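Local coordinates for ESX-1 secretion system protein EccA1 (Mycobacterium tuberculosis, PDB 4F3V) that belongs to the ESX-1 type VII secretion system as an ATPase, of which this chain is the N-terminal TPR-like domain, and may power the export of virulence factors, at residues A170-V175 and S200-A205; S16-S21 and I47-T52; M216-Q221 and V228-W233. All coordinates share one frame; numbering follows the deposited sequence.

Contact 1: residues A170-V175 and S200-A205; sequences AGAAGV and SPAGEA
G171 on helix 167-183 lies against S200, with their CA atoms 5.2 Å apart, where S200 to G203 form a type I beta turn. The turn is closed by a backbone hydrogen bond from G203 N to S200 O. No hydrogen bond crosses between the two segments, so they meet by van der Waals packing.

The hydroxyl of S200 comes up against the bare helix backbone. Its OG sits 3.4 Å from G171 CA, and S200 CB also touches that carbon. G171 has no side chain, so S200 OG lies directly on the helix backbone. The S200 torsion sets OG between its own backbone N and carbonyl carbon (chi1 80°). From there S200 OG accepts a hydrogen bond from A202 N at 3.1 Å, which makes an ST turn. The bond is bent, with an N-H...O angle of 144°. OG also hydrogen-bonds to A197 O, so two backbone groups, A202 N and A197 O, hold the hydroxyl.

One step along the helix, the methyl of A202 packs on the peptide link between G171 and A172, with A202 CB 3.4 Å from A172 N and 3.8 Å from G171 C. The methyls of A172 and A202 meet more loosely, CB to CB at 4.2 Å.

The contact is largely buried. It sets the loop between helices 187-198 and 207-221 against the flank of helix 167-183. F168 of that helix touches P201 and A205, and A205 is also joined by a backbone hydrogen bond to D93, just before strand 95-97.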
ATOM      1  N   ALA A 170      -3.207  11.582   6.847  1.00 28.01           N
ATOM      2  CA  ALA A 170      -2.663  11.966   8.169  1.00 27.76           C
ATOM      3  C   ALA A 170      -3.058  10.953   9.256  1.00 25.45           C
ATOM      4  O   ALA A 170      -2.243  10.556  10.105  1.00 24.09           O
ATOM      5  CB  ALA A 170      -3.111  13.380   8.544  1.00 29.10           C
ATOM      6  N   GLY A 171      -4.303  10.499   9.175  1.00 25.19           N
ATOM      7  CA  GLY A 171      -4.799   9.426  10.032  1.00 23.83           C
ATOM      8  C   GLY A 171      -4.064   8.114   9.823  1.00 22.30           C
ATOM      9  O   GLY A 171      -3.649   7.475  10.803  1.00 21.05           O
ATOM     10  N   ALA A 172      -3.901   7.706   8.556  1.00 21.50           N
ATOM     11  CA  ALA A 172      -3.120   6.500   8.249  1.00 20.64           C
ATOM     12  C   ALA A 172      -1.686   6.604   8.808  1.00 19.87           C
ATOM     13  O   ALA A 172      -1.119   5.624   9.320  1.00 19.01           O
ATOM     14  CB  ALA A 172      -3.087   6.234   6.745  1.00 20.58           C
ATOM     15  N   ALA A 173      -1.104   7.793   8.695  1.00 20.25           N
ATOM     16  CA  ALA A 173       0.229   8.041   9.184  1.00 19.85           C
ATOM     17  C   ALA A 173       0.321   7.835  10.698  1.00 19.82           C
ATOM     18  O   ALA A 173       1.335   7.326  11.190  1.00 20.11           O
ATOM     19  CB  ALA A 173       0.661   9.449   8.820  1.00 20.96           C
ATOM     20  N   GLY A 174      -0.718   8.250  11.417  1.00 19.84           N
ATOM     21  CA  GLY A 174      -0.844   7.999  12.848  1.00 19.88           C
ATOM     22  C   GLY A 174      -0.879   6.511  13.169  1.00 18.89           C
ATOM     23  O   GLY A 174      -0.250   6.071  14.125  1.00 19.28           O
ATOM     24  N   VAL A 175      -1.582   5.733  12.349  1.00 18.35           N
ATOM     25  CA  VAL A 175      -1.523   4.279  12.465  1.00 17.64           C
ATOM     26  C   VAL A 175      -0.092   3.758  12.277  1.00 17.25           C
ATOM     27  O   VAL A 175       0.401   2.949  13.083  1.00 16.95           O
ATOM     28  CB  VAL A 175      -2.472   3.585  11.475  1.00 17.78           C
ATOM     29  CG1 VAL A 175      -2.355   2.059  11.639  1.00 17.36           C
ATOM     30  CG2 VAL A 175      -3.916   4.042  11.711  1.00 18.02           C
ATOM     31  N   SER A 200      -9.782   8.828  13.461  1.00 35.09           N
ATOM     32  CA  SER A 200      -9.549   9.564  12.233  1.00 34.47           C
ATOM     33  C   SER A 200     -10.365   8.943  11.118  1.00 33.63           C
ATOM     34  O   SER A 200     -10.909   7.864  11.301  1.00 31.06           O
ATOM     35  CB  SER A 200      -8.055   9.503  11.870  1.00 33.48           C
ATOM     36  OG  SER A 200      -7.728   8.266  11.248  1.00 30.26           O
ATOM     37  N   PRO A 201     -10.393   9.594   9.933  1.00 34.60           N
ATOM     38  CA  PRO A 201     -11.057   8.985   8.773  1.00 34.12           C
ATOM     39  C   PRO A 201     -10.418   7.688   8.263  1.00 31.85           C
ATOM     40  O   PRO A 201     -11.048   6.985   7.476  1.00 31.68           O
ATOM     41  CB  PRO A 201     -10.948  10.064   7.685  1.00 35.85           C
ATOM     42  CG  PRO A 201     -10.621  11.328   8.401  1.00 37.25           C
ATOM     43  CD  PRO A 201      -9.827  10.916   9.598  1.00 35.39           C
ATOM     44  N   ALA A 202      -9.184   7.389   8.676  1.00 29.34           N
ATOM     45  CA  ALA A 202      -8.502   6.140   8.293  1.00 28.14           C
ATOM     46  C   ALA A 202      -8.790   4.957   9.252  1.00 27.25           C
ATOM     47  O   ALA A 202      -8.303   3.828   9.020  1.00 26.12           O
ATOM     48  CB  ALA A 202      -6.977   6.387   8.195  1.00 27.05           C
ATOM     49  N   GLY A 203      -9.539   5.210  10.330  1.00 26.24           N
ATOM     50  CA  GLY A 203      -9.773   4.197  11.361  1.00 26.73           C
ATOM     51  C   GLY A 203     -10.381   2.892  10.860  1.00 26.99           C
ATOM     52  O   GLY A 203      -9.972   1.797  11.273  1.00 26.37           O
ATOM     53  N   GLU A 204     -11.331   3.007   9.942  1.00 27.69           N
ATOM     54  CA  GLU A 204     -11.970   1.838   9.358  1.00 29.24           C
ATOM     55  C   GLU A 204     -11.020   1.083   8.416  1.00 27.06           C
ATOM     56  O   GLU A 204     -10.887  -0.138   8.511  1.00 25.29           O
ATOM     57  CB  GLU A 204     -13.287   2.209   8.663  1.00 33.42           C
ATOM     58  CG  GLU A 204     -13.913   1.072   7.858  1.00 38.02           C
ATOM     59  CD  GLU A 204     -15.434   1.241   7.631  1.00 44.33           C
ATOM     60  OE1 GLU A 204     -15.847   2.108   6.823  1.00 48.78           O
ATOM     61  OE2 GLU A 204     -16.229   0.489   8.255  1.00 49.13           O
ATOM     62  N   ALA A 205     -10.345   1.811   7.526  1.00 25.94           N
ATOM     63  CA  ALA A 205      -9.418   1.186   6.574  1.00 25.26           C
ATOM     64  C   ALA A 205      -8.283   0.458   7.284  1.00 23.72           C
ATOM     65  O   ALA A 205      -7.791  -0.531   6.765  1.00 23.87           O
ATOM     66  CB  ALA A 205      -8.835   2.215   5.615  1.00 25.34           C
TER

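Contact 2: residues S16-S21 and I47-T52; sequences SMLPMS and IRCGDT
R48 and C49 of 47-52 both meet one side chain, L18, near the C-terminal end of helix 2-17. R48 belongs to the last turn of helix 40-48. Its CG stands anti to the backbone N (chi1 167°), and the chain then bends at chi2 (67°). The bend brings the guanidinium back beside L18. The methyl CD2 of L18 lies 4.2 Å above the guanidinium plane, over its centre, and is 4.0 Å from R48 CG. An aliphatic group therefore lies on one face of the charge, while each of its three nitrogens has a polar partner. NE donates to L81 O, and NH1 forms a salt bridge with E22. NH2 gives its bond to a water in the guanidinium plane, with R48 NH2 3.0 Å from the water O. The same water donates to L18, its O 2.8 Å from L18 O. L18 is thus linked to R48 directly by its methyl and, through the water, by its carbonyl. With each nitrogen engaged, the guanidinium is probably fixed in rotation.

C49 is the first residue to leave the helical conformation. Its SG packs on the same methyl, L18 CD2 to C49 SG 3.7 Å. S25 of helix 22-35 touches both L18 and C49. G50 then turns the chain with a positive phi of 96°. G50 N bonds to I47 O and D51 N to R46 O. D51 follows, and its carboxylate forms a salt bridge with R46 and hydrogen bonds with T56 and D53 N.

Within 16-21, S21 is the N-cap of helix 22-35, its OG accepting from R24 N. The C-terminal end of helix 40-48 is thus a Schellman motif with G50 as C-prime residue, packed on the turn between helices 2-17 and 22-35 of this TPR-like helical domain.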
ATOM      1  N   SER A  16     -15.416   0.716 -23.502  1.00 21.26           N
ATOM      2  CA  SER A  16     -16.880   0.631 -23.650  1.00 23.46           C
ATOM      3  C   SER A  16     -17.437  -0.657 -23.047  1.00 24.27           C
ATOM      4  O   SER A  16     -18.559  -0.693 -22.607  1.00 24.98           O
ATOM      5  CB  SER A  16     -17.275   0.669 -25.116  1.00 24.34           C
ATOM      6  OG  SER A  16     -17.079   1.972 -25.631  1.00 25.88           O
ATOM      7  N   MET A  17     -16.636  -1.712 -23.077  1.00 24.35           N
ATOM      8  CA  MET A  17     -17.056  -3.030 -22.632  1.00 26.21           C
ATOM      9  C   MET A  17     -16.991  -3.150 -21.095  1.00 26.03           C
ATOM     10  O   MET A  17     -17.549  -4.091 -20.542  1.00 26.33           O
ATOM     11  CB  MET A  17     -16.137  -4.062 -23.293  1.00 26.67           C
ATOM     12  CG  MET A  17     -16.315  -5.499 -22.857  1.00 28.03           C
ATOM     13  SD  MET A  17     -17.683  -6.182 -23.774  1.00 32.42           S
ATOM     14  CE  MET A  17     -16.884  -5.917 -25.376  1.00 28.51           C
ATOM     15  N   LEU A  18     -16.336  -2.197 -20.417  1.00 24.96           N
ATOM     16  CA  LEU A  18     -16.096  -2.316 -18.961  1.00 25.02           C
ATOM     17  C   LEU A  18     -17.357  -2.502 -18.114  1.00 27.94           C
ATOM     18  O   LEU A  18     -17.369  -3.353 -17.241  1.00 28.35           O
ATOM     19  CB  LEU A  18     -15.295  -1.136 -18.413  1.00 23.69           C
ATOM     20  CG  LEU A  18     -13.789  -1.168 -18.615  1.00 21.45           C
ATOM     21  CD1 LEU A  18     -13.222   0.168 -18.204  1.00 21.84           C
ATOM     22  CD2 LEU A  18     -13.129  -2.310 -17.877  1.00 21.29           C
ATOM     23  N   PRO A  19     -18.417  -1.713 -18.362  1.00 30.29           N
ATOM     24  CA  PRO A  19     -19.648  -1.980 -17.611  1.00 32.98           C
ATOM     25  C   PRO A  19     -20.330  -3.311 -17.960  1.00 34.72           C
ATOM     26  O   PRO A  19     -21.110  -3.789 -17.167  1.00 39.70           O
ATOM     27  CB  PRO A  19     -20.567  -0.800 -17.965  1.00 34.26           C
ATOM     28  CG  PRO A  19     -19.803   0.109 -18.859  1.00 33.29           C
ATOM     29  CD  PRO A  19     -18.518  -0.542 -19.250  1.00 30.76           C
ATOM     30  N   MET A  20     -20.069  -3.880 -19.140  1.00 34.67           N
ATOM     31  CA  MET A  20     -20.739  -5.114 -19.610  1.00 35.76           C
ATOM     32  C   MET A  20     -19.972  -6.349 -19.138  1.00 34.45           C
ATOM     33  O   MET A  20     -20.561  -7.286 -18.617  1.00 34.81           O
ATOM     34  CB  MET A  20     -20.846  -5.160 -21.154  1.00 37.55           C
ATOM     35  CG  MET A  20     -21.728  -4.072 -21.813  1.00 39.82           C
ATOM     36  SD  MET A  20     -22.097  -4.075 -23.617  1.00 41.96           S
ATOM     37  CE  MET A  20     -20.577  -3.418 -24.315  1.00 38.29           C
ATOM     38  N   SER A  21     -18.652  -6.343 -19.319  1.00 31.26           N
ATOM     39  CA  SER A  21     -17.852  -7.525 -19.030  1.00 30.89           C
ATOM     40  C   SER A  21     -16.378  -7.184 -18.898  1.00 28.97           C
ATOM     41  O   SER A  21     -15.689  -6.945 -19.886  1.00 26.87           O
ATOM     42  CB  SER A  21     -18.032  -8.542 -20.155  1.00 31.73           C
ATOM     43  OG  SER A  21     -17.109  -9.596 -20.018  1.00 32.17           O
ATOM     44  N   ILE A  47      -5.219  -3.757 -15.110  1.00 18.50           N
ATOM     45  CA  ILE A  47      -5.361  -3.567 -13.659  1.00 19.91           C
ATOM     46  C   ILE A  47      -6.825  -3.297 -13.302  1.00 20.22           C
ATOM     47  O   ILE A  47      -7.374  -3.888 -12.386  1.00 20.55           O
ATOM     48  CB  ILE A  47      -4.473  -2.405 -13.136  1.00 19.54           C
ATOM     49  CG1 ILE A  47      -2.989  -2.771 -13.268  1.00 19.83           C
ATOM     50  CG2 ILE A  47      -4.826  -2.098 -11.686  1.00 21.12           C
ATOM     51  CD1 ILE A  47      -2.005  -1.665 -12.883  1.00 20.26           C
ATOM     52  N   ARG A  48      -7.458  -2.406 -14.063  1.00 19.06           N
ATOM     53  CA  ARG A  48      -8.863  -2.117 -13.842  1.00 19.72           C
ATOM     54  C   ARG A  48      -9.734  -3.386 -13.936  1.00 20.16           C
ATOM     55  O   ARG A  48     -10.757  -3.479 -13.250  1.00 20.58           O
ATOM     56  CB  ARG A  48      -9.331  -1.080 -14.852  1.00 19.15           C
ATOM     57  CG  ARG A  48     -10.828  -0.905 -14.963  1.00 20.06           C
ATOM     58  CD  ARG A  48     -11.416  -0.314 -13.709  1.00 21.64           C
ATOM     59  NE  ARG A  48     -12.841  -0.065 -13.909  1.00 23.18           N
ATOM     60  CZ  ARG A  48     -13.791  -0.993 -13.874  1.00 24.09           C
ATOM     61  NH1 ARG A  48     -13.505  -2.264 -13.640  1.00 24.36           N
ATOM     62  NH2 ARG A  48     -15.046  -0.638 -14.084  1.00 25.56           N
ATOM     63  N   CYS A  49      -9.348  -4.327 -14.799  1.00 20.07           N
ATOM     64  CA  CYS A  49     -10.134  -5.560 -15.002  1.00 21.70           C
ATOM     65  C   CYS A  49      -9.785  -6.650 -14.002  1.00 23.73           C
ATOM     66  O   CYS A  49     -10.231  -7.768 -14.150  1.00 24.65           O
ATOM     67  CB  CYS A  49      -9.958  -6.098 -16.424  1.00 21.42           C
ATOM     68  SG  CYS A  49     -10.553  -4.980 -17.715  1.00 20.58           S
ATOM     69  N   GLY A  50      -8.983  -6.333 -12.992  1.00 24.80           N
ATOM     70  CA  GLY A  50      -8.668  -7.284 -11.927  1.00 28.19           C
ATOM     71  C   GLY A  50      -7.369  -8.035 -12.130  1.00 29.30           C
ATOM     72  O   GLY A  50      -7.082  -8.981 -11.414  1.00 30.29           O
ATOM     73  N   ASP A  51      -6.561  -7.610 -13.095  1.00 29.46           N
ATOM     74  CA  ASP A  51      -5.238  -8.191 -13.277  1.00 31.38           C
ATOM     75  C   ASP A  51      -4.242  -7.413 -12.421  1.00 33.89           C
ATOM     76  O   ASP A  51      -3.736  -6.397 -12.846  1.00 34.92           O
ATOM     77  CB  ASP A  51      -4.818  -8.112 -14.757  1.00 30.15           C
ATOM     78  CG  ASP A  51      -3.413  -8.616 -14.994  1.00 30.73           C
ATOM     79  OD1 ASP A  51      -2.845  -9.277 -14.083  1.00 30.99           O
ATOM     80  OD2 ASP A  51      -2.872  -8.354 -16.087  1.00 29.00           O
ATOM     81  N   THR A  52      -3.955  -7.887 -11.221  1.00 40.13           N
ATOM     82  CA  THR A  52      -2.901  -7.268 -10.390  1.00 42.63           C
ATOM     83  C   THR A  52      -1.648  -8.170 -10.245  1.00 45.43           C
ATOM     84  O   THR A  52      -0.942  -8.105  -9.234  1.00 46.21           O
ATOM     85  CB  THR A  52      -3.443  -6.861  -9.000  1.00 45.47           C
ATOM     86  OG1 THR A  52      -4.082  -7.987  -8.385  1.00 47.31           O
ATOM     87  CG2 THR A  52      -4.452  -5.691  -9.143  1.00 45.67           C
TER
HETATM   88  O   HOH W   1     -16.839  -3.009 -14.506  1.00 32.23           O

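Contact 3: residues M216-Q221 and V228-W233; sequences MARRSQ and VALLEW
L231, R219 and L230 have the largest areas buried between these two helical segments. The segments run nearly antiparallel, at 153°, with axes 9.7 Å apart.

L231 points from helix 224-237 toward helix 207-221, and its CD1 is the meeting point. This methyl lies over one face of the R219 guanidinium, with L231 CD1 4.0 Å from R219 NH2. The two side chains cross at about a right angle. The same methyl is also approached by the end of M216, with M216 CE 4.4 Å from L231 CD1.

R219 leaves its helix with CG anti to the backbone N (chi1 175°). It runs extended until a bend at chi3 (-80°), which turns the guanidinium to lie beside L231. The group is buried. E224, at the start of the partner helix, forms a salt bridge with NH2; A246 O and Y252 O accept from NH2 and NH1. The methyl covers one face of a buried charge whose polar partners include E224 and two backbone carbonyls; these probably stabilise it.

L230 packs on R218. Its CD1 touches the aliphatic part of R218, L230 CD1 to R218 CG 4.1 Å, and the two side chains slant across each other. R218 NE has a long, weak ion pair with E191. L230 and R218 are partly exposed, unlike L231 and R219.

The contact joins two consecutive helices into a hairpin. Helix 241-248 packs on the L231 side, through A246 and L247, and helix 187-198 lies against helix 207-221 through F187 and E191.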
ATOM      1  N   MET A 216      -1.693  -6.519  21.110  1.00 24.99           N
ATOM      2  CA  MET A 216      -0.311  -6.913  21.410  1.00 26.27           C
ATOM      3  C   MET A 216       0.331  -5.992  22.451  1.00 26.55           C
ATOM      4  O   MET A 216       1.016  -6.468  23.358  1.00 29.09           O
ATOM      5  CB  MET A 216       0.533  -6.956  20.134  1.00 25.90           C
ATOM      6  CG  MET A 216       0.207  -8.118  19.204  1.00 27.29           C
ATOM      7  SD  MET A 216       0.373  -9.764  19.937  1.00 29.91           S
ATOM      8  CE  MET A 216      -1.315 -10.337  20.024  1.00 29.84           C
ATOM      9  N   ALA A 217       0.112  -4.681  22.335  1.00 25.86           N
ATOM     10  CA  ALA A 217       0.633  -3.757  23.345  1.00 26.52           C
ATOM     11  C   ALA A 217       0.063  -4.061  24.734  1.00 28.33           C
ATOM     12  O   ALA A 217       0.802  -4.055  25.731  1.00 28.51           O
ATOM     13  CB  ALA A 217       0.363  -2.315  22.983  1.00 24.67           C
ATOM     14  N   ARG A 218      -1.253  -4.285  24.807  1.00 28.11           N
ATOM     15  CA  ARG A 218      -1.877  -4.579  26.092  1.00 29.90           C
ATOM     16  C   ARG A 218      -1.344  -5.853  26.698  1.00 30.87           C
ATOM     17  O   ARG A 218      -1.065  -5.918  27.910  1.00 32.39           O
ATOM     18  CB  ARG A 218      -3.394  -4.684  25.960  1.00 29.98           C
ATOM     19  CG  ARG A 218      -4.057  -3.384  25.572  1.00 29.99           C
ATOM     20  CD  ARG A 218      -4.041  -2.396  26.710  1.00 32.31           C
ATOM     21  NE  ARG A 218      -4.604  -1.146  26.242  1.00 33.41           N
ATOM     22  CZ  ARG A 218      -4.549   0.009  26.895  1.00 35.07           C
ATOM     23  NH1 ARG A 218      -3.936   0.115  28.061  1.00 36.99           N
ATOM     24  NH2 ARG A 218      -5.124   1.072  26.357  1.00 37.21           N
ATOM     25  N   ARG A 219      -1.227  -6.887  25.878  1.00 31.04           N
ATOM     26  CA  ARG A 219      -0.736  -8.173  26.375  1.00 32.86           C
ATOM     27  C   ARG A 219       0.695  -8.037  26.924  1.00 34.51           C
ATOM     28  O   ARG A 219       0.994  -8.537  27.994  1.00 34.29           O
ATOM     29  CB  ARG A 219      -0.773  -9.231  25.282  1.00 33.24           C
ATOM     30  CG  ARG A 219      -0.151 -10.554  25.714  1.00 35.23           C
ATOM     31  CD  ARG A 219      -0.489 -11.656  24.737  1.00 35.74           C
ATOM     32  NE  ARG A 219      -1.827 -12.180  24.961  1.00 36.07           N
ATOM     33  CZ  ARG A 219      -2.449 -13.002  24.124  1.00 36.88           C
ATOM     34  NH1 ARG A 219      -1.870 -13.384  22.986  1.00 37.36           N
ATOM     35  NH2 ARG A 219      -3.655 -13.455  24.425  1.00 36.16           N
ATOM     36  N   SER A 220       1.574  -7.341  26.199  1.00 34.23           N
ATOM     37  CA  SER A 220       2.967  -7.199  26.656  1.00 35.62           C
ATOM     38  C   SER A 220       3.076  -6.361  27.932  1.00 35.96           C
ATOM     39  O   SER A 220       3.968  -6.569  28.729  1.00 36.56           O
ATOM     40  CB  SER A 220       3.845  -6.611  25.563  1.00 35.54           C
ATOM     41  OG  SER A 220       3.950  -7.544  24.483  1.00 37.50           O
ATOM     42  N   GLN A 221       2.151  -5.436  28.145  1.00 34.84           N
ATOM     43  CA  GLN A 221       2.083  -4.729  29.432  1.00 35.73           C
ATOM     44  C   GLN A 221       1.493  -5.559  30.570  1.00 37.20           C
ATOM     45  O   GLN A 221       1.522  -5.131  31.721  1.00 39.32           O
ATOM     46  CB  GLN A 221       1.249  -3.470  29.292  1.00 34.68           C
ATOM     47  CG  GLN A 221       1.875  -2.423  28.425  1.00 33.60           C
ATOM     48  CD  GLN A 221       0.899  -1.304  28.155  1.00 32.96           C
ATOM     49  OE1 GLN A 221      -0.301  -1.534  27.929  1.00 33.12           O
ATOM     50  NE2 GLN A 221       1.399  -0.089  28.189  1.00 33.20           N
ATOM     51  N   VAL A 228      -7.481  -9.632  25.339  1.00 27.04           N
ATOM     52  CA  VAL A 228      -8.468 -10.636  24.957  1.00 26.99           C
ATOM     53  C   VAL A 228      -9.707  -9.955  24.374  1.00 26.37           C
ATOM     54  O   VAL A 228     -10.261 -10.439  23.395  1.00 27.17           O
ATOM     55  CB  VAL A 228      -8.853 -11.556  26.165  1.00 28.94           C
ATOM     56  CG1 VAL A 228     -10.161 -12.303  25.907  1.00 29.36           C
ATOM     57  CG2 VAL A 228      -7.729 -12.543  26.481  1.00 29.75           C
ATOM     58  N   ALA A 229     -10.146  -8.845  24.974  1.00 25.58           N
ATOM     59  CA  ALA A 229     -11.322  -8.115  24.494  1.00 24.95           C
ATOM     60  C   ALA A 229     -11.063  -7.616  23.048  1.00 23.64           C
ATOM     61  O   ALA A 229     -11.903  -7.780  22.162  1.00 22.62           O
ATOM     62  CB  ALA A 229     -11.686  -6.964  25.447  1.00 24.37           C
ATOM     63  N   LEU A 230      -9.854  -7.111  22.794  1.00 23.23           N
ATOM     64  CA  LEU A 230      -9.511  -6.639  21.454  1.00 22.89           C
ATOM     65  C   LEU A 230      -9.441  -7.797  20.429  1.00 23.38           C
ATOM     66  O   LEU A 230      -9.881  -7.654  19.288  1.00 21.85           O
ATOM     67  CB  LEU A 230      -8.207  -5.828  21.490  1.00 22.63           C
ATOM     68  CG  LEU A 230      -8.311  -4.430  22.140  1.00 23.05           C
ATOM     69  CD1 LEU A 230      -6.976  -3.972  22.737  1.00 23.61           C
ATOM     70  CD2 LEU A 230      -8.854  -3.356  21.189  1.00 23.25           C
ATOM     71  N   LEU A 231      -8.879  -8.933  20.845  1.00 24.29           N
ATOM     72  CA  LEU A 231      -8.772 -10.107  19.971  1.00 24.76           C
ATOM     73  C   LEU A 231     -10.139 -10.749  19.717  1.00 25.60           C
ATOM     74  O   LEU A 231     -10.425 -11.185  18.595  1.00 25.16           O
ATOM     75  CB  LEU A 231      -7.766 -11.123  20.532  1.00 26.12           C
ATOM     76  CG  LEU A 231      -6.303 -10.637  20.553  1.00 25.64           C
ATOM     77  CD1 LEU A 231      -5.376 -11.518  21.383  1.00 26.83           C
ATOM     78  CD2 LEU A 231      -5.761 -10.535  19.135  1.00 24.60           C
ATOM     79  N   GLU A 232     -11.015 -10.760  20.729  1.00 25.93           N
ATOM     80  CA  GLU A 232     -12.402 -11.212  20.512  1.00 26.83           C
ATOM     81  C   GLU A 232     -13.129 -10.320  19.516  1.00 25.64           C
ATOM     82  O   GLU A 232     -13.873 -10.803  18.651  1.00 26.72           O
ATOM     83  CB  GLU A 232     -13.192 -11.286  21.843  1.00 27.68           C
ATOM     84  CG  GLU A 232     -12.684 -12.361  22.787  1.00 29.03           C
ATOM     85  CD  GLU A 232     -13.357 -12.409  24.161  1.00 30.42           C
ATOM     86  OE1 GLU A 232     -14.023 -11.440  24.574  1.00 30.16           O
ATOM     87  OE2 GLU A 232     -13.194 -13.450  24.840  1.00 30.90           O
ATOM     88  N   TRP A 233     -12.910  -9.016  19.621  1.00 24.39           N
ATOM     89  CA  TRP A 233     -13.490  -8.086  18.660  1.00 23.65           C
ATOM     90  C   TRP A 233     -12.982  -8.392  17.263  1.00 24.10           C
ATOM     91  O   TRP A 233     -13.760  -8.439  16.294  1.00 23.17           O
ATOM     92  CB  TRP A 233     -13.185  -6.656  19.059  1.00 22.44           C
ATOM     93  CG  TRP A 233     -13.705  -5.685  18.069  1.00 22.10           C
ATOM     94  CD1 TRP A 233     -14.976  -5.155  18.013  1.00 22.81           C
ATOM     95  CD2 TRP A 233     -13.005  -5.136  16.910  1.00 21.50           C
ATOM     96  NE1 TRP A 233     -15.099  -4.315  16.948  1.00 22.44           N
ATOM     97  CE2 TRP A 233     -13.952  -4.270  16.243  1.00 21.73           C
ATOM     98  CE3 TRP A 233     -11.711  -5.241  16.403  1.00 20.81           C
ATOM     99  CZ2 TRP A 233     -13.625  -3.569  15.103  1.00 21.41           C
ATOM    100  CZ3 TRP A 233     -11.390  -4.529  15.247  1.00 20.31           C
ATOM    101  CH2 TRP A 233     -12.323  -3.724  14.615  1.00 20.93           C
TER

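The three contacts follow one another along the chain and share no segment. Contact 1 is nearest the middle of the molecule, its centre about 13 Å from the centre of the chain, against about 21 and 25 Å for the centres of contacts 2 and 3. All three are mostly buried, with no exposed residue touching. Contact 1 joins a helix to a loop, contact 2 a helix end to a turn, and contact 3 two successive helices. Contact 1 uses small residues and close backbone packing. Contacts 2 and 3 both set a leucine methyl over an arginine face; only contact 2 adds a bridging water. Helix 207-221, used in contact 3, follows the loop of contact 1.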